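Local atomic coordinates of periplasmic binding protein (Veillonella parvula, PDB entry 4LJS), a protein that probably captures a solute, perhaps an iron-chelate or cobalamin-like ligand, outside the cell membrane and hands it to an ABC transporter. Residues A[281-289]-A[302-312]; A[193-201]-A[224-235]. All coordinates share one frame; numbering follows the deposited sequence.

Contact 1 (A[281-289]-A[302-312]); sequences NKRVHFLPL and SIDIVSHGLYP. Unlike the reference sequence in segment 302-312: Ser302 (reference Gly).
Ile305 meets the carbonyl O of Phe286, the CD1 methyl of Leu287 and the ring CD of Pro288. Ile305 CB lies 4.0 Å from Leu287 CD1. From there Ile305 CG2, anti to the backbone N, runs to 3.6 Å from the carbonyl O of Phe286 and flanks the same leucine methyl. The other branch carries Ile305 CD1 to Pro288 CD, 3.6 Å away, where the two side chains meet tip to tip. Leu287 also sends CD1 to the CB of Ser302 and CD2 to Val306 CG2, so its two methyls touch neighbouring turns of the helix.

At the other end the contact turns polar. Arg283 bends at chi3 (58°), which brings Arg283 NH2 to 2.9 Å from the last-turn carbonyl O of Gly309; the bond is nearly straight at 170° and lies in both the guanidinium and the carbonyl planes. Pro312 lays its CG over one face of the guanidinium, toward the rim. A single water ties the corner together: it accepts from Arg283 NE at 3.0 Å, donates to Gly309 O at 2.7 Å, and is hydrogen-bonded to His285 NE2 at 2.8 Å. The Gly309 carbonyl is thus gripped by both arginine and water.

Strand 284-288 runs beside strand 247-252 and nearly antiparallel, at 158°, to residues 302-310 of helix 299-310. Val284 and Phe286 turn to helix 260-268 on the other face of the sheet, whereas Ile303 and Ser307 pack on helix 168-188, which leaves helix 299-310 between that long helix and the sheet.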
loop_
_atom_site.group_PDB
_atom_site.type_symbol
_atom_site.label_atom_id
_atom_site.label_comp_id
_atom_site.label_asym_id
_atom_site.label_seq_id
_atom_site.Cartn_x
_atom_site.Cartn_y
_atom_site.Cartn_z
ATOM N N ASN A 281 3.451 27.814 -8.373
ATOM C CA ASN A 281 4.434 27.100 -9.173
ATOM C C ASN A 281 3.918 25.777 -9.715
ATOM O O ASN A 281 4.690 24.966 -10.223
ATOM C CB ASN A 281 5.715 26.898 -8.361
ATOM C CG ASN A 281 6.318 28.213 -7.912
ATOM O OD1 ASN A 281 6.323 29.188 -8.659
ATOM N ND2 ASN A 281 6.808 28.254 -6.683
ATOM N N LYS A 282 2.609 25.574 -9.598
ATOM C CA LYS A 282 1.937 24.417 -10.180
ATOM C C LYS A 282 2.536 23.103 -9.699
ATOM O O LYS A 282 2.758 22.182 -10.481
ATOM C CB LYS A 282 1.946 24.506 -11.710
ATOM C CG LYS A 282 1.285 25.779 -12.236
ATOM C CD LYS A 282 1.616 26.032 -13.699
ATOM C CE LYS A 282 0.667 25.295 -14.629
ATOM N NZ LYS A 282 -0.715 25.853 -14.577
ATOM N N ARG A 283 2.793 23.025 -8.399
ATOM C CA ARG A 283 3.334 21.812 -7.806
ATOM C C ARG A 283 2.286 21.152 -6.912
ATOM O O ARG A 283 2.424 21.071 -5.693
ATOM C CB ARG A 283 4.644 22.117 -7.070
ATOM C CG ARG A 283 5.709 22.710 -8.002
ATOM C CD ARG A 283 7.031 22.973 -7.296
ATOM N NE ARG A 283 7.592 21.760 -6.698
ATOM C CZ ARG A 283 8.620 21.757 -5.858
ATOM N NH1 ARG A 283 9.200 22.902 -5.522
ATOM N NH2 ARG A 283 9.067 20.615 -5.348
ATOM N N VAL A 284 1.212 20.705 -7.550
ATOM C CA VAL A 284 0.132 20.013 -6.872
ATOM C C VAL A 284 -0.097 18.732 -7.649
ATOM O O VAL A 284 -0.477 18.766 -8.821
ATOM C CB VAL A 284 -1.153 20.861 -6.860
ATOM C CG1 VAL A 284 -2.283 20.115 -6.157
ATOM C CG2 VAL A 284 -0.893 22.224 -6.202
ATOM N N HIS A 285 0.157 17.596 -7.007
ATOM C CA HIS A 285 0.123 16.325 -7.715
ATOM C C HIS A 285 -0.764 15.297 -7.030
ATOM O O HIS A 285 -0.874 15.275 -5.800
ATOM C CB HIS A 285 1.538 15.763 -7.844
ATOM C CG HIS A 285 2.564 16.796 -8.190
ATOM N ND1 HIS A 285 2.791 17.216 -9.484
ATOM C CD2 HIS A 285 3.424 17.495 -7.410
ATOM C CE1 HIS A 285 3.745 18.129 -9.485
ATOM N NE2 HIS A 285 4.145 18.317 -8.240
ATOM N N PHE A 286 -1.381 14.443 -7.842
ATOM C CA PHE A 286 -2.184 13.337 -7.341
ATOM C C PHE A 286 -1.293 12.251 -6.749
ATOM O O PHE A 286 -0.231 11.946 -7.288
ATOM C CB PHE A 286 -3.024 12.740 -8.473
ATOM C CG PHE A 286 -4.247 13.545 -8.813
ATOM C CD1 PHE A 286 -5.144 13.920 -7.824
ATOM C CD2 PHE A 286 -4.501 13.925 -10.126
ATOM C CE1 PHE A 286 -6.283 14.653 -8.136
ATOM C CE2 PHE A 286 -5.635 14.660 -10.446
ATOM C CZ PHE A 286 -6.527 15.027 -9.447
ATOM N N LEU A 287 -1.732 11.671 -5.637
ATOM C CA LEU A 287 -1.023 10.567 -5.008
ATOM C C LEU A 287 -2.048 9.505 -4.604
ATOM O O LEU A 287 -2.856 9.724 -3.700
ATOM C CB LEU A 287 -0.232 11.068 -3.793
ATOM C CG LEU A 287 0.596 10.079 -2.959
ATOM C CD1 LEU A 287 1.611 9.325 -3.808
ATOM C CD2 LEU A 287 1.297 10.811 -1.811
ATOM N N PRO A 288 -2.042 8.356 -5.296
ATOM C CA PRO A 288 -3.053 7.331 -5.010
ATOM C C PRO A 288 -2.922 6.762 -3.600
ATOM O O PRO A 288 -1.822 6.410 -3.163
ATOM C CB PRO A 288 -2.787 6.251 -6.073
ATOM C CG PRO A 288 -1.403 6.521 -6.581
ATOM C CD PRO A 288 -1.177 7.996 -6.432
ATOM N N LEU A 289 -4.053 6.707 -2.897
ATOM C CA LEU A 289 -4.134 6.136 -1.562
ATOM C C LEU A 289 -3.590 4.710 -1.544
ATOM O O LEU A 289 -2.885 4.315 -0.610
ATOM C CB LEU A 289 -5.587 6.158 -1.065
ATOM C CG LEU A 289 -5.855 5.758 0.389
ATOM C CD1 LEU A 289 -5.048 6.624 1.353
ATOM C CD2 LEU A 289 -7.344 5.857 0.711
ATOM N N SER A 302 4.342 5.287 -4.928
ATOM C CA SER A 302 4.369 6.484 -4.095
ATOM C C SER A 302 5.772 7.067 -3.944
ATOM O O SER A 302 5.931 8.288 -3.960
ATOM C CB SER A 302 3.733 6.245 -2.730
ATOM O OG SER A 302 4.245 5.097 -2.086
ATOM N N ILE A 303 6.776 6.202 -3.804
ATOM C CA ILE A 303 8.170 6.650 -3.797
ATOM C C ILE A 303 8.470 7.496 -5.034
ATOM O O ILE A 303 9.030 8.586 -4.934
ATOM C CB ILE A 303 9.161 5.469 -3.756
ATOM C CG1 ILE A 303 9.174 4.817 -2.374
ATOM C CG2 ILE A 303 10.569 5.945 -4.082
ATOM C CD1 ILE A 303 9.921 3.494 -2.350
ATOM N N ASP A 304 8.076 6.993 -6.198
ATOM C CA ASP A 304 8.283 7.703 -7.460
ATOM C C ASP A 304 7.546 9.036 -7.540
ATOM O O ASP A 304 8.124 10.050 -7.939
ATOM C CB ASP A 304 7.897 6.819 -8.648
ATOM C CG ASP A 304 8.913 5.715 -8.906
ATOM O OD1 ASP A 304 10.013 5.764 -8.313
ATOM O OD2 ASP A 304 8.618 4.801 -9.702
ATOM N N ILE A 305 6.273 9.038 -7.161
ATOM C CA ILE A 305 5.484 10.261 -7.208
ATOM C C ILE A 305 6.015 11.304 -6.227
ATOM O O ILE A 305 6.186 12.474 -6.578
ATOM C CB ILE A 305 3.993 9.988 -6.943
ATOM C CG1 ILE A 305 3.419 9.149 -8.091
ATOM C CG2 ILE A 305 3.224 11.302 -6.765
ATOM C CD1 ILE A 305 1.975 8.742 -7.911
ATOM N N VAL A 306 6.303 10.876 -5.004
ATOM C CA VAL A 306 6.775 11.806 -3.994
ATOM C C VAL A 306 8.187 12.336 -4.295
ATOM O O VAL A 306 8.429 13.543 -4.223
ATOM C CB VAL A 306 6.668 11.209 -2.585
ATOM C CG1 VAL A 306 7.234 12.173 -1.567
ATOM C CG2 VAL A 306 5.201 10.901 -2.268
ATOM N N SER A 307 9.107 11.450 -4.670
ATOM C CA SER A 307 10.465 11.891 -4.981
ATOM C C SER A 307 10.469 12.807 -6.208
ATOM O O SER A 307 11.174 13.810 -6.227
ATOM C CB SER A 307 11.407 10.702 -5.203
ATOM O OG SER A 307 11.100 10.045 -6.429
ATOM N N HIS A 308 9.668 12.471 -7.217
ATOM C CA HIS A 308 9.607 13.276 -8.430
ATOM C C HIS A 308 8.948 14.631 -8.171
ATOM O O HIS A 308 9.376 15.638 -8.722
ATOM C CB HIS A 308 8.903 12.524 -9.564
ATOM C CG HIS A 308 9.741 11.440 -10.179
ATOM N ND1 HIS A 308 10.511 10.574 -9.429
ATOM C CD2 HIS A 308 9.926 11.081 -11.473
ATOM C CE1 HIS A 308 11.134 9.730 -10.233
ATOM N NE2 HIS A 308 10.798 10.019 -11.479
ATOM N N GLY A 309 7.927 14.654 -7.313
ATOM C CA GLY A 309 7.291 15.901 -6.920
ATOM C C GLY A 309 8.127 16.759 -5.976
ATOM O O GLY A 309 8.087 17.994 -6.036
ATOM N N LEU A 310 8.886 16.115 -5.091
ATOM C CA LEU A 310 9.716 16.853 -4.143
ATOM C C LEU A 310 10.907 17.475 -4.849
ATOM O O LEU A 310 11.282 18.611 -4.564
ATOM C CB LEU A 310 10.211 15.941 -3.016
ATOM C CG LEU A 310 9.196 15.498 -1.965
ATOM C CD1 LEU A 310 9.832 14.471 -1.036
ATOM C CD2 LEU A 310 8.672 16.703 -1.186
ATOM N N TYR A 311 11.489 16.736 -5.792
ATOM C CA TYR A 311 12.727 17.178 -6.431
ATOM C C TYR A 311 12.672 17.251 -7.964
ATOM O O TYR A 311 13.347 16.482 -8.643
ATOM C CB TYR A 311 13.871 16.271 -5.972
ATOM C CG TYR A 311 14.007 16.221 -4.466
ATOM C CD1 TYR A 311 14.593 17.270 -3.768
ATOM C CD2 TYR A 311 13.531 15.134 -3.735
ATOM C CE1 TYR A 311 14.721 17.230 -2.394
ATOM C CE2 TYR A 311 13.659 15.091 -2.345
ATOM C CZ TYR A 311 14.255 16.142 -1.684
ATOM O OH TYR A 311 14.387 16.121 -0.309
ATOM N N PRO A 312 11.888 18.201 -8.511
ATOM C CA PRO A 312 11.658 18.340 -9.958
ATOM C C PRO A 312 12.943 18.551 -10.756
ATOM O O PRO A 312 13.001 18.201 -11.936
ATOM C CB PRO A 312 10.789 19.604 -10.062
ATOM C CG PRO A 312 10.207 19.789 -8.711
ATOM C CD PRO A 312 11.232 19.278 -7.749
HETATM O O HOH W 1 6.758 19.191 -8.060
#

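Contact 2 (A[193-201]-A[224-235]); sequences KPPKALFIE and HADVIDTETPSI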
loop_
_atom_site.group_PDB
_atom_site.type_symbol
_atom_site.label_atom_id
_atom_site.label_comp_id
_atom_site.label_asym_id
_atom_site.label_seq_id
_atom_site.Cartn_x
_atom_site.Cartn_y
_atom_site.Cartn_z
ATOM N N LYS A 193 18.238 23.131 -0.149
ATOM C CA LYS A 193 17.240 23.355 0.892
ATOM C C LYS A 193 16.120 22.330 0.760
ATOM O O LYS A 193 15.542 22.185 -0.317
ATOM C CB LYS A 193 16.660 24.767 0.785
ATOM C CG LYS A 193 15.592 25.082 1.820
ATOM C CD LYS A 193 15.258 26.569 1.834
ATOM C CE LYS A 193 14.227 26.893 2.908
ATOM N NZ LYS A 193 13.960 28.357 3.021
ATOM N N PRO A 194 15.814 21.615 1.857
ATOM C CA PRO A 194 14.756 20.597 1.859
ATOM C C PRO A 194 13.417 21.218 1.496
ATOM O O PRO A 194 13.089 22.279 2.019
ATOM C CB PRO A 194 14.721 20.122 3.316
ATOM C CG PRO A 194 16.036 20.517 3.889
ATOM C CD PRO A 194 16.418 21.784 3.188
ATOM N N PRO A 195 12.658 20.573 0.598
ATOM C CA PRO A 195 11.354 21.105 0.188
ATOM C C PRO A 195 10.325 20.942 1.307
ATOM O O PRO A 195 10.403 19.985 2.075
ATOM C CB PRO A 195 10.985 20.221 -1.005
ATOM C CG PRO A 195 11.672 18.929 -0.731
ATOM C CD PRO A 195 12.973 19.297 -0.068
ATOM N N LYS A 196 9.385 21.877 1.405
ATOM C CA LYS A 196 8.309 21.768 2.384
ATOM C C LYS A 196 7.053 21.160 1.746
ATOM O O LYS A 196 6.434 21.767 0.862
ATOM C CB LYS A 196 7.999 23.136 3.006
ATOM C CG LYS A 196 6.861 23.093 4.020
ATOM C CD LYS A 196 7.233 23.725 5.357
ATOM C CE LYS A 196 7.262 25.235 5.274
ATOM N NZ LYS A 196 6.964 25.847 6.599
ATOM N N ALA A 197 6.679 19.967 2.202
ATOM C CA ALA A 197 5.590 19.213 1.583
ATOM C C ALA A 197 4.316 19.147 2.427
ATOM O O ALA A 197 4.371 19.109 3.661
ATOM C CB ALA A 197 6.054 17.798 1.239
ATOM N N LEU A 198 3.173 19.117 1.743
ATOM C CA LEU A 198 1.886 18.908 2.389
ATOM C C LEU A 198 1.151 17.741 1.749
ATOM O O LEU A 198 0.961 17.716 0.533
ATOM C CB LEU A 198 1.024 20.168 2.297
ATOM C CG LEU A 198 -0.412 19.993 2.792
ATOM C CD1 LEU A 198 -0.443 19.788 4.303
ATOM C CD2 LEU A 198 -1.288 21.167 2.373
ATOM N N PHE A 199 0.742 16.775 2.570
ATOM C CA PHE A 199 -0.056 15.649 2.095
ATOM C C PHE A 199 -1.474 15.769 2.628
ATOM O O PHE A 199 -1.693 15.765 3.843
ATOM C CB PHE A 199 0.537 14.322 2.558
ATOM C CG PHE A 199 1.937 14.078 2.077
ATOM C CD1 PHE A 199 3.022 14.628 2.743
ATOM C CD2 PHE A 199 2.169 13.283 0.969
ATOM C CE1 PHE A 199 4.314 14.393 2.305
ATOM C CE2 PHE A 199 3.458 13.044 0.523
ATOM C CZ PHE A 199 4.533 13.605 1.191
ATOM N N ILE A 200 -2.434 15.881 1.719
ATOM C CA ILE A 200 -3.833 15.978 2.110
ATOM C C ILE A 200 -4.733 15.170 1.191
ATOM O O ILE A 200 -4.412 14.960 0.019
ATOM C CB ILE A 200 -4.335 17.439 2.117
ATOM C CG1 ILE A 200 -3.945 18.145 0.816
ATOM C CG2 ILE A 200 -3.779 18.187 3.316
ATOM C CD1 ILE A 200 -4.711 19.421 0.559
ATOM N N GLU A 201 -5.854 14.706 1.739
ATOM C CA GLU A 201 -6.916 14.103 0.941
ATOM C C GLU A 201 -8.122 15.015 1.014
ATOM O O GLU A 201 -8.469 15.511 2.087
ATOM C CB GLU A 201 -7.291 12.701 1.446
ATOM C CG GLU A 201 -8.495 12.097 0.711
ATOM C CD GLU A 201 -8.878 10.696 1.184
ATOM O OE1 GLU A 201 -8.373 10.250 2.239
ATOM O OE2 GLU A 201 -9.692 10.043 0.486
ATOM N N HIS A 224 13.770 13.075 2.990
ATOM C CA HIS A 224 14.404 14.273 3.546
ATOM C C HIS A 224 13.602 15.556 3.328
ATOM O O HIS A 224 14.158 16.656 3.359
ATOM C CB HIS A 224 15.827 14.447 3.010
ATOM C CG HIS A 224 16.798 14.896 4.051
ATOM N ND1 HIS A 224 17.186 14.088 5.098
ATOM C CD2 HIS A 224 17.433 16.079 4.228
ATOM C CE1 HIS A 224 18.025 14.754 5.874
ATOM N NE2 HIS A 224 18.198 15.960 5.365
ATOM N N ALA A 225 12.299 15.416 3.107
ATOM C CA ALA A 225 11.446 16.588 2.964
ATOM C C ALA A 225 11.053 17.136 4.330
ATOM O O ALA A 225 11.111 16.436 5.341
ATOM C CB ALA A 225 10.201 16.256 2.154
ATOM N N ASP A 226 10.650 18.396 4.347
ATOM C CA ASP A 226 10.103 19.008 5.545
ATOM C C ASP A 226 8.584 18.828 5.506
ATOM O O ASP A 226 7.874 19.612 4.876
ATOM C CB ASP A 226 10.493 20.490 5.599
ATOM C CG ASP A 226 10.081 21.162 6.895
ATOM O OD1 ASP A 226 9.767 20.447 7.870
ATOM O OD2 ASP A 226 10.084 22.412 6.941
ATOM N N VAL A 227 8.098 17.780 6.165
ATOM C CA VAL A 227 6.686 17.425 6.101
ATOM C C VAL A 227 5.857 18.258 7.070
ATOM O O VAL A 227 6.134 18.294 8.268
ATOM C CB VAL A 227 6.460 15.917 6.374
ATOM C CG1 VAL A 227 4.980 15.581 6.333
ATOM C CG2 VAL A 227 7.195 15.081 5.352
ATOM N N ILE A 228 4.844 18.933 6.539
ATOM C CA ILE A 228 3.930 19.728 7.352
ATOM C C ILE A 228 2.996 18.833 8.162
ATOM O O ILE A 228 2.454 17.858 7.639
ATOM C CB ILE A 228 3.080 20.661 6.469
ATOM C CG1 ILE A 228 3.980 21.649 5.727
ATOM C CG2 ILE A 228 2.044 21.402 7.299
ATOM C CD1 ILE A 228 3.249 22.503 4.736
ATOM N N ASP A 229 2.813 19.163 9.438
ATOM C CA ASP A 229 1.911 18.409 10.306
ATOM C C ASP A 229 1.424 19.267 11.467
ATOM O O ASP A 229 2.156 19.502 12.426
ATOM C CB ASP A 229 2.603 17.151 10.835
ATOM C CG ASP A 229 1.657 16.229 11.590
ATOM O OD1 ASP A 229 0.434 16.494 11.610
ATOM O OD2 ASP A 229 2.138 15.221 12.148
ATOM N N THR A 230 0.182 19.727 11.375
ATOM C CA THR A 230 -0.403 20.561 12.417
ATOM C C THR A 230 -1.077 19.720 13.498
ATOM O O THR A 230 -1.713 20.259 14.404
ATOM C CB THR A 230 -1.428 21.547 11.832
ATOM O OG1 THR A 230 -2.434 20.821 11.111
ATOM C CG2 THR A 230 -0.741 22.536 10.896
ATOM N N GLU A 231 -0.944 18.401 13.385
ATOM C CA GLU A 231 -1.467 17.470 14.384
ATOM C C GLU A 231 -2.962 17.650 14.627
ATOM O O GLU A 231 -3.405 17.806 15.761
ATOM C CB GLU A 231 -0.686 17.596 15.689
ATOM C CG GLU A 231 0.808 17.418 15.505
ATOM C CD GLU A 231 1.578 17.610 16.789
ATOM O OE1 GLU A 231 1.014 18.187 17.744
ATOM O OE2 GLU A 231 2.750 17.181 16.843
ATOM N N THR A 232 -3.724 17.623 13.541
ATOM C CA THR A 232 -5.168 17.778 13.573
ATOM C C THR A 232 -5.708 16.815 12.524
ATOM O O THR A 232 -5.043 16.570 11.517
ATOM C CB THR A 232 -5.560 19.211 13.171
ATOM O OG1 THR A 232 -4.433 20.081 13.340
ATOM C CG2 THR A 232 -6.738 19.726 14.000
ATOM N N PRO A 233 -6.907 16.252 12.745
ATOM C CA PRO A 233 -7.453 15.374 11.706
ATOM C C PRO A 233 -7.705 16.131 10.400
ATOM O O PRO A 233 -7.835 15.521 9.337
ATOM C CB PRO A 233 -8.774 14.882 12.313
ATOM C CG PRO A 233 -9.105 15.871 13.382
ATOM C CD PRO A 233 -7.785 16.328 13.924
ATOM N N SER A 234 -7.750 17.456 10.489
ATOM C CA SER A 234 -8.009 18.303 9.337
ATOM C C SER A 234 -7.107 19.534 9.373
ATOM O O SER A 234 -6.771 20.030 10.446
ATOM C CB SER A 234 -9.470 18.737 9.349
ATOM O OG SER A 234 -9.809 19.308 10.607
ATOM N N ILE A 235 -6.706 20.024 8.206
ATOM C CA ILE A 235 -5.948 21.266 8.153
ATOM C C ILE A 235 -6.730 22.359 7.430
ATOM O O ILE A 235 -7.174 22.178 6.293
ATOM C CB ILE A 235 -4.536 21.088 7.543
ATOM C CG1 ILE A 235 -3.773 22.414 7.591
ATOM C CG2 ILE A 235 -4.608 20.554 6.122
ATOM C CD1 ILE A 235 -2.280 22.282 7.377
HETATM O O HOH W 2 1.600 16.677 5.308
#
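Ala197 and Ile228 form the last direct rung between the two chains, Ile228 N to Ala197 O (2.9 Å), and just beyond it a water takes over the pairing. The water accepts from Phe199 N at 2.9 Å and donates to Ile228 O at 2.7 Å, spanning the gap that opens as the segment 224-235 begins to peel away. Before that point the ladder is short and parallel: Asp226 N bonds to Pro195 O (2.8 Å) and Ala197 N to Asp226 O (3.0 Å).

Lys196 and Asp226 share one face of the sheet and lie side by side, pointing the same way. Lys196 CD comes to 3.5 Å from Asp226 OD2, yet Lys196 NZ stays 4.7 Å from that oxygen; the ammonium makes a weak bond to Gln243 O instead. The lysine chain bends at chi2 and chi3, and Lys196 CG rests 3.6 Å from Ile228 CG1, the two side chains crossing at about a right angle. Ala197 and Val227 occupy the other face, with Val227 CG1 near Phe199 CD1 and Ala197 against Leu310 of helix 299-310. Further along, Ile200 and Ile235 meet through their CG2 methyls, closing the apolar patch after the backbones have separated.

Between strands 196-203 and 226-227 the chain passes through strand 206-209 and helix 215-222, so the two parallel neighbours are joined by a connection containing a helix, part of the layered alpha/beta architecture of a periplasmic binding protein lobe.

Overall arrangement
Contacts 1 and 2 belong to one lobe, their centres about 13 Å apart, and they reach the same five-stranded sheet: strand 247-252 lies between strand 284-288 of contact 1 and strand 196-203 of contact 2. The end of helix 299-310 joins them directly. Leu310 CD2 sits 3.7 Å from Ala197 CB, and Leu310 CD1 is equally close to Ala225 CB. Tyr311 OH packs 3.5 Å from Pro195 CD and is hydrogen-bonded to Leu223 O, at the start of the turn into segment 224-235. Besides strand 284-288, the helix therefore touches both segments of contact 2, strand 196-203 at Ala197 and the loop before strand 226-227 at Ala225.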